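Local coordinates for TonB-dependent siderophore receptor (Pseudomonas aeruginosa 39016, PDB 5NEC), which probably takes up ferric siderophores across the outer membrane, using energy delivered by TonB, and belongs to the receptors studied for import of siderophore-drug conjugates, at residues Phe96-Asp101 and Asn536-Thr541; Asp49-Val54 and Gln448-Ala453; Thr32-Arg37 and Arg549-Ala554; Leu486-Lys489 and Ser495-Ala498. All coordinates share one frame; numbering follows the deposited sequence.

Interaction 1 of 4, residues Phe96-Asp101 and Asn536-Thr541. With C8E ((hydroxyethyloxy)tri(ethyloxy)octane), chain D.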
loop_
_atom_site.group_PDB
_atom_site.type_symbol
_atom_site.label_atom_id
_atom_site.label_comp_id
_atom_site.label_asym_id
_atom_site.label_seq_id
_atom_site.Cartn_x
_atom_site.Cartn_y
_atom_site.Cartn_z
ATOM N N PHE A 96 -1.162 4.072 -6.321
ATOM C CA PHE A 96 -1.193 5.352 -7.036
ATOM C C PHE A 96 -1.844 6.389 -6.128
ATOM O O PHE A 96 -2.927 6.156 -5.601
ATOM C CB PHE A 96 -1.996 5.248 -8.339
ATOM C CG PHE A 96 -1.295 4.500 -9.435
ATOM C CD1 PHE A 96 -1.217 3.100 -9.403
ATOM C CD2 PHE A 96 -0.735 5.181 -10.511
ATOM C CE1 PHE A 96 -0.591 2.401 -10.437
ATOM C CE2 PHE A 96 -0.083 4.493 -11.531
ATOM C CZ PHE A 96 -0.023 3.102 -11.501
ATOM N N ILE A 97 -1.186 7.527 -5.942
ATOM C CA ILE A 97 -1.638 8.543 -4.999
ATOM C C ILE A 97 -1.709 9.863 -5.762
ATOM O O ILE A 97 -0.726 10.254 -6.399
ATOM C CB ILE A 97 -0.676 8.647 -3.786
ATOM C CG1 ILE A 97 -0.588 7.293 -3.056
ATOM C CG2 ILE A 97 -1.109 9.773 -2.835
ATOM C CD1 ILE A 97 0.563 7.178 -2.073
ATOM N N ARG A 98 -2.871 10.524 -5.719
ATOM C CA ARG A 98 -3.142 11.716 -6.535
ATOM C C ARG A 98 -2.743 11.510 -7.996
ATOM O O ARG A 98 -2.121 12.388 -8.626
ATOM C CB ARG A 98 -2.448 12.946 -5.969
ATOM C CG ARG A 98 -3.003 13.397 -4.637
ATOM C CD ARG A 98 -2.250 14.631 -4.181
ATOM N NE ARG A 98 -2.816 15.230 -2.979
ATOM C CZ ARG A 98 -2.275 16.261 -2.326
ATOM N NH1 ARG A 98 -1.142 16.823 -2.749
ATOM N NH2 ARG A 98 -2.876 16.736 -1.237
ATOM N N GLY A 99 -3.089 10.319 -8.489
ATOM C CA GLY A 99 -2.843 9.910 -9.853
ATOM C C GLY A 99 -1.412 9.717 -10.268
ATOM O O GLY A 99 -1.107 9.792 -11.459
ATOM N N PHE A 100 -0.543 9.434 -9.298
ATOM C CA PHE A 100 0.876 9.223 -9.573
ATOM C C PHE A 100 1.397 7.959 -8.884
ATOM O O PHE A 100 1.040 7.646 -7.751
ATOM C CB PHE A 100 1.691 10.451 -9.170
ATOM C CG PHE A 100 1.430 11.677 -10.031
ATOM C CD1 PHE A 100 1.753 11.676 -11.388
ATOM C CD2 PHE A 100 0.884 12.850 -9.477
ATOM C CE1 PHE A 100 1.523 12.804 -12.179
ATOM C CE2 PHE A 100 0.658 13.976 -10.260
ATOM C CZ PHE A 100 0.973 13.949 -11.616
ATOM N N ASP A 101 2.258 7.254 -9.607
ATOM C CA ASP A 101 2.797 5.960 -9.218
ATOM C C ASP A 101 3.695 6.100 -7.988
ATOM O O ASP A 101 4.601 6.928 -7.992
ATOM C CB ASP A 101 3.602 5.416 -10.403
ATOM C CG ASP A 101 4.064 3.989 -10.209
ATOM O OD1 ASP A 101 4.189 3.493 -9.055
ATOM O OD2 ASP A 101 4.313 3.346 -11.256
ATOM N N ASN A 536 4.414 21.278 -7.000
ATOM C CA ASN A 536 3.191 21.123 -6.205
ATOM C C ASN A 536 2.836 22.411 -5.490
ATOM O O ASN A 536 3.688 23.040 -4.861
ATOM C CB ASN A 536 3.340 20.031 -5.158
ATOM C CG ASN A 536 3.609 18.681 -5.778
ATOM O OD1 ASN A 536 2.687 17.894 -6.001
ATOM N ND2 ASN A 536 4.879 18.406 -6.091
ATOM N N TYR A 537 1.568 22.792 -5.605
ATOM C CA TYR A 537 0.993 23.879 -4.837
ATOM C C TYR A 537 -0.112 23.264 -4.032
ATOM O O TYR A 537 -0.862 22.440 -4.545
ATOM C CB TYR A 537 0.398 24.944 -5.747
ATOM C CG TYR A 537 1.325 25.388 -6.838
ATOM C CD1 TYR A 537 1.348 24.721 -8.071
ATOM C CD2 TYR A 537 2.188 26.455 -6.645
ATOM C CE1 TYR A 537 2.198 25.117 -9.084
ATOM C CE2 TYR A 537 3.043 26.868 -7.651
ATOM C CZ TYR A 537 3.038 26.202 -8.874
ATOM O OH TYR A 537 3.903 26.601 -9.865
ATOM N N GLU A 538 -0.206 23.645 -2.768
ATOM C CA GLU A 538 -1.317 23.234 -1.949
ATOM C C GLU A 538 -1.731 24.353 -1.010
ATOM O O GLU A 538 -0.917 25.153 -0.551
ATOM C CB GLU A 538 -0.966 21.967 -1.180
ATOM C CG GLU A 538 -2.118 21.387 -0.371
ATOM C CD GLU A 538 -1.859 19.974 0.119
ATOM O OE1 GLU A 538 -1.321 19.145 -0.667
ATOM O OE2 GLU A 538 -2.227 19.677 1.282
ATOM N N LEU A 539 -3.022 24.372 -0.726
ATOM C CA LEU A 539 -3.654 25.396 0.070
ATOM C C LEU A 539 -4.686 24.661 0.882
ATOM O O LEU A 539 -5.554 24.013 0.301
ATOM C CB LEU A 539 -4.322 26.374 -0.887
ATOM C CG LEU A 539 -4.606 27.749 -0.381
ATOM C CD1 LEU A 539 -3.325 28.570 -0.282
ATOM C CD2 LEU A 539 -5.575 28.397 -1.367
ATOM N N GLY A 540 -4.597 24.707 2.208
ATOM C CA GLY A 540 -5.513 23.907 3.029
ATOM C C GLY A 540 -5.825 24.457 4.394
ATOM O O GLY A 540 -5.249 25.452 4.820
ATOM N N THR A 541 -6.748 23.795 5.079
ATOM C CA THR A 541 -7.134 24.175 6.426
ATOM C C THR A 541 -7.447 22.936 7.277
ATOM O O THR A 541 -8.027 21.983 6.777
ATOM C CB THR A 541 -8.333 25.182 6.408
ATOM O OG1 THR A 541 -8.460 25.813 7.691
ATOM C CG2 THR A 541 -9.668 24.500 6.033
HETATM C C1 C8E D . 0.862 27.718 -12.562
HETATM C C2 C8E D . -0.151 28.379 -11.648
HETATM C C3 C8E D . -0.254 27.675 -10.293
HETATM C C4 C8E D . -1.641 27.808 -9.657
HETATM C C5 C8E D . -1.637 27.422 -8.173
HETATM C C6 C8E D . -3.006 26.969 -7.642
HETATM C C7 C8E D . -3.003 26.823 -6.115
HETATM C C8 C8E D . -4.012 25.809 -5.601
#
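Plug and barrel of a TonB-dependent receptor meet here through a buried salt bridge, Arg98 at the tip of a plug hairpin reaching Glu538 on barrel strand 534-545. Residues Ile97 to Phe100 form a type I' turn, closed by the bond from Phe100 N to Ile97 O; its central residues, Arg98 and Gly99, have positive phi, which glycine takes readily. From this turn the arginine runs out extended between CG and NE, long enough to bridge backbones whose nearest CA atoms, those of Arg98 and Asn536, are 11.3 Å apart. The glutamate, its CG anti to the backbone N (chi1 -175°), crosses it at about a right angle, with the carboxylate turned 60° from the guanidinium plane. Glu538 OE2 is taken by Tyr497 and Ser53, while Arg98 NH2 also serves Glu585 and the guanidinium makes a cation-pi contact with Phe557. This network should keep both groups ionised. On the strand's outer surface, C8E C3 lies 3.7 Å from Tyr537 CE1, over one ring face. Arg98 grips end-on, two nitrogens to one oxygen: NH1 and NH2 lie 3.1 and 2.9 Å from Glu538 OE1, which stays in the guanidinium plane.

Interaction 2 of 4, residues Asp49-Val54 and Gln448-Ala453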
loop_
_atom_site.group_PDB
_atom_site.type_symbol
_atom_site.label_atom_id
_atom_site.label_comp_id
_atom_site.label_asym_id
_atom_site.label_seq_id
_atom_site.Cartn_x
_atom_site.Cartn_y
_atom_site.Cartn_z
ATOM N N ASP A 49 -0.845 21.165 12.696
ATOM C CA ASP A 49 0.033 22.282 12.310
ATOM C C ASP A 49 1.081 21.924 11.249
ATOM O O ASP A 49 2.039 22.666 11.056
ATOM C CB ASP A 49 0.757 22.825 13.558
ATOM C CG ASP A 49 -0.198 23.116 14.741
ATOM O OD1 ASP A 49 -1.460 23.138 14.577
ATOM O OD2 ASP A 49 0.346 23.339 15.849
ATOM N N THR A 50 0.934 20.775 10.594
ATOM C CA THR A 50 1.833 20.371 9.508
ATOM C C THR A 50 1.179 20.829 8.177
ATOM O O THR A 50 0.003 20.534 7.920
ATOM C CB THR A 50 2.154 18.848 9.570
ATOM O OG1 THR A 50 2.992 18.600 10.711
ATOM C CG2 THR A 50 2.870 18.351 8.315
ATOM N N PRO A 51 1.932 21.567 7.336
ATOM C CA PRO A 51 1.381 22.160 6.108
ATOM C C PRO A 51 1.317 21.211 4.896
ATOM O O PRO A 51 1.763 21.563 3.810
ATOM C CB PRO A 51 2.348 23.318 5.849
ATOM C CG PRO A 51 3.668 22.797 6.353
ATOM C CD PRO A 51 3.330 21.996 7.561
ATOM N N ARG A 52 0.750 20.020 5.092
ATOM C CA ARG A 52 0.662 18.975 4.067
ATOM C C ARG A 52 -0.548 18.086 4.374
ATOM O O ARG A 52 -0.958 17.954 5.530
ATOM C CB ARG A 52 1.938 18.116 4.055
ATOM C CG ARG A 52 3.210 18.881 3.654
ATOM C CD ARG A 52 4.487 18.039 3.599
ATOM N NE ARG A 52 4.584 17.161 4.763
ATOM C CZ ARG A 52 4.189 15.883 4.803
ATOM N NH1 ARG A 52 3.678 15.253 3.725
ATOM N NH2 ARG A 52 4.305 15.216 5.950
ATOM N N SER A 53 -1.112 17.469 3.339
ATOM C CA SER A 53 -2.175 16.486 3.537
ATOM C C SER A 53 -1.593 15.162 4.040
ATOM O O SER A 53 -0.864 14.485 3.316
ATOM C CB SER A 53 -2.945 16.270 2.240
ATOM O OG SER A 53 -3.614 17.461 1.884
ATOM N N VAL A 54 -1.908 14.805 5.286
ATOM C CA VAL A 54 -1.464 13.547 5.879
ATOM C C VAL A 54 -2.657 12.868 6.525
ATOM O O VAL A 54 -3.356 13.493 7.309
ATOM C CB VAL A 54 -0.383 13.770 6.950
ATOM C CG1 VAL A 54 0.008 12.440 7.604
ATOM C CG2 VAL A 54 0.832 14.468 6.341
ATOM N N GLN A 448 3.979 29.838 11.673
ATOM C CA GLN A 448 5.076 28.874 11.541
ATOM C C GLN A 448 5.535 28.791 10.089
ATOM O O GLN A 448 4.719 28.917 9.176
ATOM C CB GLN A 448 4.634 27.483 11.975
ATOM C CG GLN A 448 4.042 27.415 13.366
ATOM C CD GLN A 448 3.545 26.040 13.753
ATOM O OE1 GLN A 448 2.501 25.929 14.393
ATOM N NE2 GLN A 448 4.282 24.984 13.384
ATOM N N VAL A 449 6.831 28.572 9.881
ATOM C CA VAL A 449 7.395 28.366 8.548
ATOM C C VAL A 449 8.130 27.042 8.520
ATOM O O VAL A 449 8.921 26.774 9.411
ATOM C CB VAL A 449 8.376 29.488 8.175
ATOM C CG1 VAL A 449 9.123 29.156 6.889
ATOM C CG2 VAL A 449 7.631 30.801 8.035
ATOM N N ASN A 450 7.865 26.230 7.490
ATOM C CA ASN A 450 8.561 24.955 7.230
ATOM C C ASN A 450 9.402 25.100 5.980
ATOM O O ASN A 450 8.915 25.565 4.970
ATOM C CB ASN A 450 7.577 23.804 6.990
ATOM C CG ASN A 450 6.881 23.355 8.266
ATOM O OD1 ASN A 450 6.874 22.174 8.608
ATOM N ND2 ASN A 450 6.278 24.300 8.976
ATOM N N ILE A 451 10.663 24.699 6.053
ATOM C CA ILE A 451 11.527 24.580 4.890
ATOM C C ILE A 451 12.167 23.201 4.931
ATOM O O ILE A 451 12.443 22.671 6.011
ATOM C CB ILE A 451 12.585 25.693 4.823
ATOM C CG1 ILE A 451 13.430 25.742 6.103
ATOM C CG2 ILE A 451 11.895 27.032 4.589
ATOM C CD1 ILE A 451 14.565 26.743 6.052
ATOM N N GLY A 452 12.363 22.607 3.756
ATOM C CA GLY A 452 12.962 21.278 3.631
ATOM C C GLY A 452 13.714 21.159 2.315
ATOM O O GLY A 452 13.249 21.643 1.281
ATOM N N ALA A 453 14.872 20.516 2.349
ATOM C CA ALA A 453 15.616 20.200 1.137
ATOM C C ALA A 453 16.165 18.776 1.203
ATOM O O ALA A 453 16.313 18.194 2.274
ATOM C CB ALA A 453 16.735 21.212 0.897
#
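Van der Waals packing carries the contact between Pro51 and Asn450, where CG and CD of a proline ring meet a side-chain amide. Pro51 CD lies 3.7 Å from Asn450 OD1, and Pro51 CG is 3.8 Å from Asn450 CG, so the two ring methylenes rest against the amide group. Proline suits the place because its compact ring offers carbon to the barrel wall while its restricted backbone sits at the centre of an inverse gamma turn, with a weak bond from Arg52 N to Thr50 O. Asn450 CG lies beside its own backbone N (chi1 -73°), which carries the amide inward to the ring; its OD1 has a weak hydrogen bond to Thr440 on the adjoining strand.

The polar neighbours Asp49 and Gln448 also meet without a bond between them. Gln448 extends beyond CG, bringing OE1 to 3.7 Å from Asp49 CB and equally far from Asp49 OD2, two acceptors that only pack, and its amide stands nearly perpendicular, 84°, to the aspartate carboxylate. The acid turns its OD1 to Lys489 in a salt bridge, which probably favours its ionised form.

Residues 49-54 are a plug loop running into strand 54-57, passing along the inner wall of the barrel. In that wall strand 447-464 pairs with 426-444 and 471-488; Pro51 also touches Val487 of strand 471-488 and Tyr497 of strand 494-503.

Interaction 3 of 4, residues Thr32-Arg37 and Arg549-Ala554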
loop_
_atom_site.group_PDB
_atom_site.type_symbol
_atom_site.label_atom_id
_atom_site.label_comp_id
_atom_site.label_asym_id
_atom_site.label_seq_id
_atom_site.Cartn_x
_atom_site.Cartn_y
_atom_site.Cartn_z
ATOM N N THR A 32 -8.376 5.193 19.610
ATOM C CA THR A 32 -8.624 6.413 18.852
ATOM C C THR A 32 -8.704 6.167 17.326
ATOM O O THR A 32 -7.978 5.325 16.769
ATOM C CB THR A 32 -7.552 7.486 19.168
ATOM O OG1 THR A 32 -7.977 8.759 18.661
ATOM C CG2 THR A 32 -6.170 7.123 18.579
ATOM N N TYR A 33 -9.609 6.901 16.687
ATOM C CA TYR A 33 -9.699 7.006 15.231
ATOM C C TYR A 33 -8.929 8.207 14.685
ATOM O O TYR A 33 -8.836 8.366 13.470
ATOM C CB TYR A 33 -11.167 7.098 14.792
ATOM C CG TYR A 33 -11.892 5.781 14.610
ATOM C CD1 TYR A 33 -11.413 4.579 15.148
ATOM C CD2 TYR A 33 -13.100 5.749 13.908
ATOM C CE1 TYR A 33 -12.109 3.395 14.967
ATOM C CE2 TYR A 33 -13.804 4.573 13.742
ATOM C CZ TYR A 33 -13.307 3.405 14.271
ATOM O OH TYR A 33 -14.010 2.251 14.087
ATOM N N ASN A 34 -8.384 9.040 15.570
ATOM C CA ASN A 34 -7.528 10.160 15.174
ATOM C C ASN A 34 -6.166 10.053 15.844
ATOM O O ASN A 34 -6.087 9.872 17.052
ATOM C CB ASN A 34 -8.157 11.499 15.547
ATOM C CG ASN A 34 -7.340 12.679 15.038
ATOM O OD1 ASN A 34 -7.464 13.064 13.882
ATOM N ND2 ASN A 34 -6.471 13.233 15.889
ATOM N N VAL A 35 -5.110 10.187 15.047
ATOM C CA VAL A 35 -3.739 10.199 15.528
ATOM C C VAL A 35 -3.199 11.589 15.194
ATOM O O VAL A 35 -3.226 12.017 14.036
ATOM C CB VAL A 35 -2.924 9.057 14.874
ATOM C CG1 VAL A 35 -1.417 9.265 15.010
ATOM C CG2 VAL A 35 -3.331 7.723 15.486
ATOM N N ASP A 36 -2.716 12.287 16.216
ATOM C CA ASP A 36 -2.395 13.724 16.099
ATOM C C ASP A 36 -0.925 14.024 15.751
ATOM O O ASP A 36 -0.570 15.179 15.489
ATOM C CB ASP A 36 -2.848 14.498 17.363
ATOM C CG ASP A 36 -2.168 14.014 18.666
ATOM O OD1 ASP A 36 -0.994 13.570 18.642
ATOM O OD2 ASP A 36 -2.822 14.098 19.735
ATOM N N ARG A 37 -0.095 12.981 15.743
ATOM C CA ARG A 37 1.334 13.114 15.495
ATOM C C ARG A 37 1.821 11.920 14.662
ATOM O O ARG A 37 1.267 10.821 14.750
ATOM C CB ARG A 37 2.087 13.210 16.825
ATOM C CG ARG A 37 3.548 13.619 16.662
ATOM C CD ARG A 37 4.241 13.897 17.989
ATOM N NE ARG A 37 4.386 15.327 18.289
ATOM C CZ ARG A 37 5.247 16.165 17.697
ATOM N NH1 ARG A 37 6.071 15.766 16.730
ATOM N NH2 ARG A 37 5.294 17.438 18.081
ATOM N N ARG A 549 -10.618 15.830 19.814
ATOM C CA ARG A 549 -10.942 14.430 19.525
ATOM C C ARG A 549 -11.522 14.238 18.126
ATOM O O ARG A 549 -11.751 13.101 17.731
ATOM C CB ARG A 549 -11.935 13.891 20.551
ATOM C CG ARG A 549 -11.389 13.824 21.956
ATOM C CD ARG A 549 -12.432 13.297 22.910
ATOM N NE ARG A 549 -11.945 13.312 24.288
ATOM C CZ ARG A 549 -12.699 13.120 25.373
ATOM N NH1 ARG A 549 -14.015 12.890 25.272
ATOM N NH2 ARG A 549 -12.131 13.161 26.579
ATOM N N LEU A 550 -11.779 15.340 17.410
ATOM C CA LEU A 550 -12.295 15.336 16.040
ATOM C C LEU A 550 -11.435 16.268 15.196
ATOM O O LEU A 550 -11.375 17.456 15.489
ATOM C CB LEU A 550 -13.743 15.843 16.018
ATOM C CG LEU A 550 -14.479 15.865 14.665
ATOM C CD1 LEU A 550 -14.686 14.454 14.137
ATOM C CD2 LEU A 550 -15.810 16.595 14.777
ATOM N N GLU A 551 -10.781 15.741 14.159
ATOM C CA GLU A 551 -10.003 16.575 13.236
ATOM C C GLU A 551 -10.740 16.665 11.891
ATOM O O GLU A 551 -11.082 15.638 11.319
ATOM C CB GLU A 551 -8.570 16.026 13.070
ATOM C CG GLU A 551 -7.612 16.332 14.242
ATOM C CD GLU A 551 -6.183 16.749 13.834
ATOM O OE1 GLU A 551 -6.060 17.610 12.931
ATOM O OE2 GLU A 551 -5.194 16.219 14.436
ATOM N N LEU A 552 -11.013 17.885 11.427
ATOM C CA LEU A 552 -11.542 18.121 10.085
ATOM C C LEU A 552 -10.467 18.770 9.221
ATOM O O LEU A 552 -9.707 19.583 9.718
ATOM C CB LEU A 552 -12.800 18.997 10.139
ATOM C CG LEU A 552 -13.946 18.478 11.013
ATOM C CD1 LEU A 552 -15.181 19.346 10.824
ATOM C CD2 LEU A 552 -14.296 17.034 10.690
ATOM N N SER A 553 -10.396 18.382 7.942
ATOM C CA SER A 553 -9.380 18.857 6.986
ATOM C C SER A 553 -10.010 19.217 5.649
ATOM O O SER A 553 -10.970 18.591 5.219
ATOM C CB SER A 553 -8.325 17.771 6.708
ATOM O OG SER A 553 -7.387 17.648 7.754
ATOM N N ALA A 554 -9.434 20.205 4.979
ATOM C CA ALA A 554 -9.797 20.521 3.605
ATOM C C ALA A 554 -8.546 20.988 2.897
ATOM O O ALA A 554 -7.786 21.754 3.471
ATOM C CB ALA A 554 -10.875 21.594 3.566
#
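Thr32 OG1 donates to Asn34 O over 2.7 Å, a short bond that ties the N-terminal segment to itself two residues on, at the residue that meets the barrel. The hydroxyl approaches with an angle of 127° at the carbonyl oxygen, tilted 19° from the carbonyl plane. Across the contact, Asn34 meets Glu551 at about a right angle. Asn34 OD1 rests 3.3 Å from Glu551 CB and equally near its CG, so the amide oxygen lies against the aliphatic part of the acid. That oxygen is satisfied by a hydrogen bond from Ser589, on the adjacent strand 579-589. Asn34 ND2 is 3.6 Å from Glu551 OE2.

Glu551 belongs to the wall of the 22-stranded barrel characteristic of TonB-dependent receptors, near the start of strand 550-561, and residues 32-37, an irregular segment near the N terminus, run past it. Just before it, Arg549 and Leu550 form a classic beta bulge opposite Phe545. A glutamate suits this partly exposed site, its methylenes packing against the asparagine while its carboxylate reaches on toward exposed Asp36. Its chain bends at chi2 (-138°) to do so, and Asp36 CB is 4.1 Å from Glu551 OE2. The end of Asp36 leads away, so that Asp36 OD2 and Glu551 OE2 stand 6.2 Å from each other, a spacing that should moderate their repulsion.

Interaction 4 of 4, residues Leu486-Lys489 and Ser495-Ala498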
loop_
_atom_site.group_PDB
_atom_site.type_symbol
_atom_site.label_atom_id
_atom_site.label_comp_id
_atom_site.label_asym_id
_atom_site.label_seq_id
_atom_site.Cartn_x
_atom_site.Cartn_y
_atom_site.Cartn_z
ATOM N N LEU A 486 3.853 27.489 4.964
ATOM C CA LEU A 486 3.478 28.593 5.839
ATOM C C LEU A 486 2.187 28.191 6.542
ATOM O O LEU A 486 1.253 27.753 5.885
ATOM C CB LEU A 486 3.262 29.848 4.995
ATOM C CG LEU A 486 2.930 31.144 5.729
ATOM C CD1 LEU A 486 4.142 31.627 6.512
ATOM C CD2 LEU A 486 2.451 32.205 4.746
ATOM N N VAL A 487 2.146 28.332 7.866
ATOM C CA VAL A 487 0.964 27.999 8.663
ATOM C C VAL A 487 0.516 29.224 9.467
ATOM O O VAL A 487 1.316 29.820 10.170
ATOM C CB VAL A 487 1.255 26.835 9.620
ATOM C CG1 VAL A 487 0.001 26.402 10.376
ATOM C CG2 VAL A 487 1.823 25.677 8.838
ATOM N N TRP A 488 -0.760 29.590 9.338
ATOM C CA TRP A 488 -1.390 30.636 10.137
ATOM C C TRP A 488 -2.392 29.954 11.062
ATOM O O TRP A 488 -3.235 29.195 10.598
ATOM C CB TRP A 488 -2.103 31.674 9.246
ATOM C CG TRP A 488 -2.803 32.785 10.022
ATOM C CD1 TRP A 488 -2.298 33.497 11.072
ATOM C CD2 TRP A 488 -4.128 33.294 9.801
ATOM N NE1 TRP A 488 -3.221 34.403 11.520
ATOM C CE2 TRP A 488 -4.351 34.304 10.757
ATOM C CE3 TRP A 488 -5.141 32.995 8.884
ATOM C CZ2 TRP A 488 -5.542 35.021 10.823
ATOM C CZ3 TRP A 488 -6.328 33.698 8.951
ATOM C CH2 TRP A 488 -6.519 34.703 9.915
ATOM N N LYS A 489 -2.287 30.220 12.361
ATOM C CA LYS A 489 -3.214 29.702 13.365
ATOM C C LYS A 489 -4.019 30.862 13.971
ATOM O O LYS A 489 -3.554 31.525 14.900
ATOM C CB LYS A 489 -2.444 28.936 14.434
ATOM C CG LYS A 489 -1.659 27.751 13.879
ATOM C CD LYS A 489 -0.880 27.020 14.962
ATOM C CE LYS A 489 -1.772 26.315 15.983
ATOM N NZ LYS A 489 -2.804 25.422 15.365
ATOM N N SER A 495 -5.999 25.973 11.831
ATOM C CA SER A 495 -4.796 26.027 11.020
ATOM C C SER A 495 -5.174 26.301 9.564
ATOM O O SER A 495 -6.137 25.734 9.052
ATOM C CB SER A 495 -4.043 24.701 11.160
ATOM O OG SER A 495 -2.655 24.907 11.078
ATOM N N ILE A 496 -4.453 27.214 8.924
ATOM C CA ILE A 496 -4.652 27.534 7.509
ATOM C C ILE A 496 -3.262 27.587 6.921
ATOM O O ILE A 496 -2.419 28.288 7.455
ATOM C CB ILE A 496 -5.392 28.876 7.316
ATOM C CG1 ILE A 496 -6.844 28.759 7.803
ATOM C CG2 ILE A 496 -5.369 29.297 5.864
ATOM C CD1 ILE A 496 -7.562 30.086 7.993
ATOM N N TYR A 497 -3.014 26.824 5.854
ATOM C CA TYR A 497 -1.652 26.647 5.339
ATOM C C TYR A 497 -1.548 26.793 3.830
ATOM O O TYR A 497 -2.474 26.454 3.091
ATOM C CB TYR A 497 -1.048 25.304 5.805
ATOM C CG TYR A 497 -1.653 24.063 5.181
ATOM C CD1 TYR A 497 -1.125 23.508 4.017
ATOM C CD2 TYR A 497 -2.744 23.424 5.765
ATOM C CE1 TYR A 497 -1.685 22.364 3.438
ATOM C CE2 TYR A 497 -3.309 22.277 5.200
ATOM C CZ TYR A 497 -2.779 21.752 4.037
ATOM O OH TYR A 497 -3.332 20.618 3.472
ATOM N N ALA A 498 -0.409 27.325 3.397
ATOM C CA ALA A 498 0.002 27.299 2.004
ATOM C C ALA A 498 1.263 26.439 1.924
ATOM O O ALA A 498 2.003 26.296 2.906
ATOM C CB ALA A 498 0.269 28.700 1.492
#
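Leu486-Trp488 and Ser495-Ala498 run antiparallel, 157° between their directions, joined by two hydrogen-bonded pairs on either side of the non-hydrogen-bonded pair Val487-Tyr497: Leu486 N gives to Ala498 O at 3.0 Å and Trp488 N to Ile496 O at 2.8 Å, and each bond is returned, by Ala498 N to Leu486 O and by Ile496 N to Trp488 O.

Side chains alternate between the two faces. On the face of Leu486, Trp488, Ile496 and Ala498, the indole and isoleucine lie side by side, Ile496 CD1 being 3.9 Å from Trp488 CE3; these apolar groups fit the outer surface of a membrane barrel, where they may meet lipid. On the other face the closest side-chain approach is Val487 CG1 to Ser495 OG, 3.1 Å, a methyl against a small hydroxyl that also makes a weak hydrogen bond to Leu48 O. Val487 CG2 packs on Tyr497 CB at 4.2 Å. Tyr497 CG sits between its backbone N and carbonyl carbon (chi1 70°), and the ring leads away from the valine on the inner face of the barrel wall.

The pair forms the turn end of the hairpin of strands 471-488 and 494-503, with the plug loop 49-54 lying on its inner face. In the barrel it is flanked by 447-464 and 534-545, and Trp488 stacks on Trp447 of the former.

How the interactions relate
From the N terminus, residues 32-37 close the widest loop, reaching strand 550-561 in interaction 3, and the other three contacts are nested within it. Next, residues 49-54 meet strand 447-464 in interaction 2, whose loop crosses that of interaction 1, opened by the plug hairpin and closed on strand 534-545. Interaction 4, a local hairpin between strands 471-488 and 494-503, follows interaction 2 in series and lies inside the loop of interaction 1. Three contacts thus hold the N-terminal and plug regions to one part of the barrel wall that interaction 4 helps build. Interactions 1, 2 and 4 touch one another around strands 447-464, 471-488, 494-503 and 534-545; interaction 3 touches interaction 1 through neighbouring strands 534-545 and 550-561.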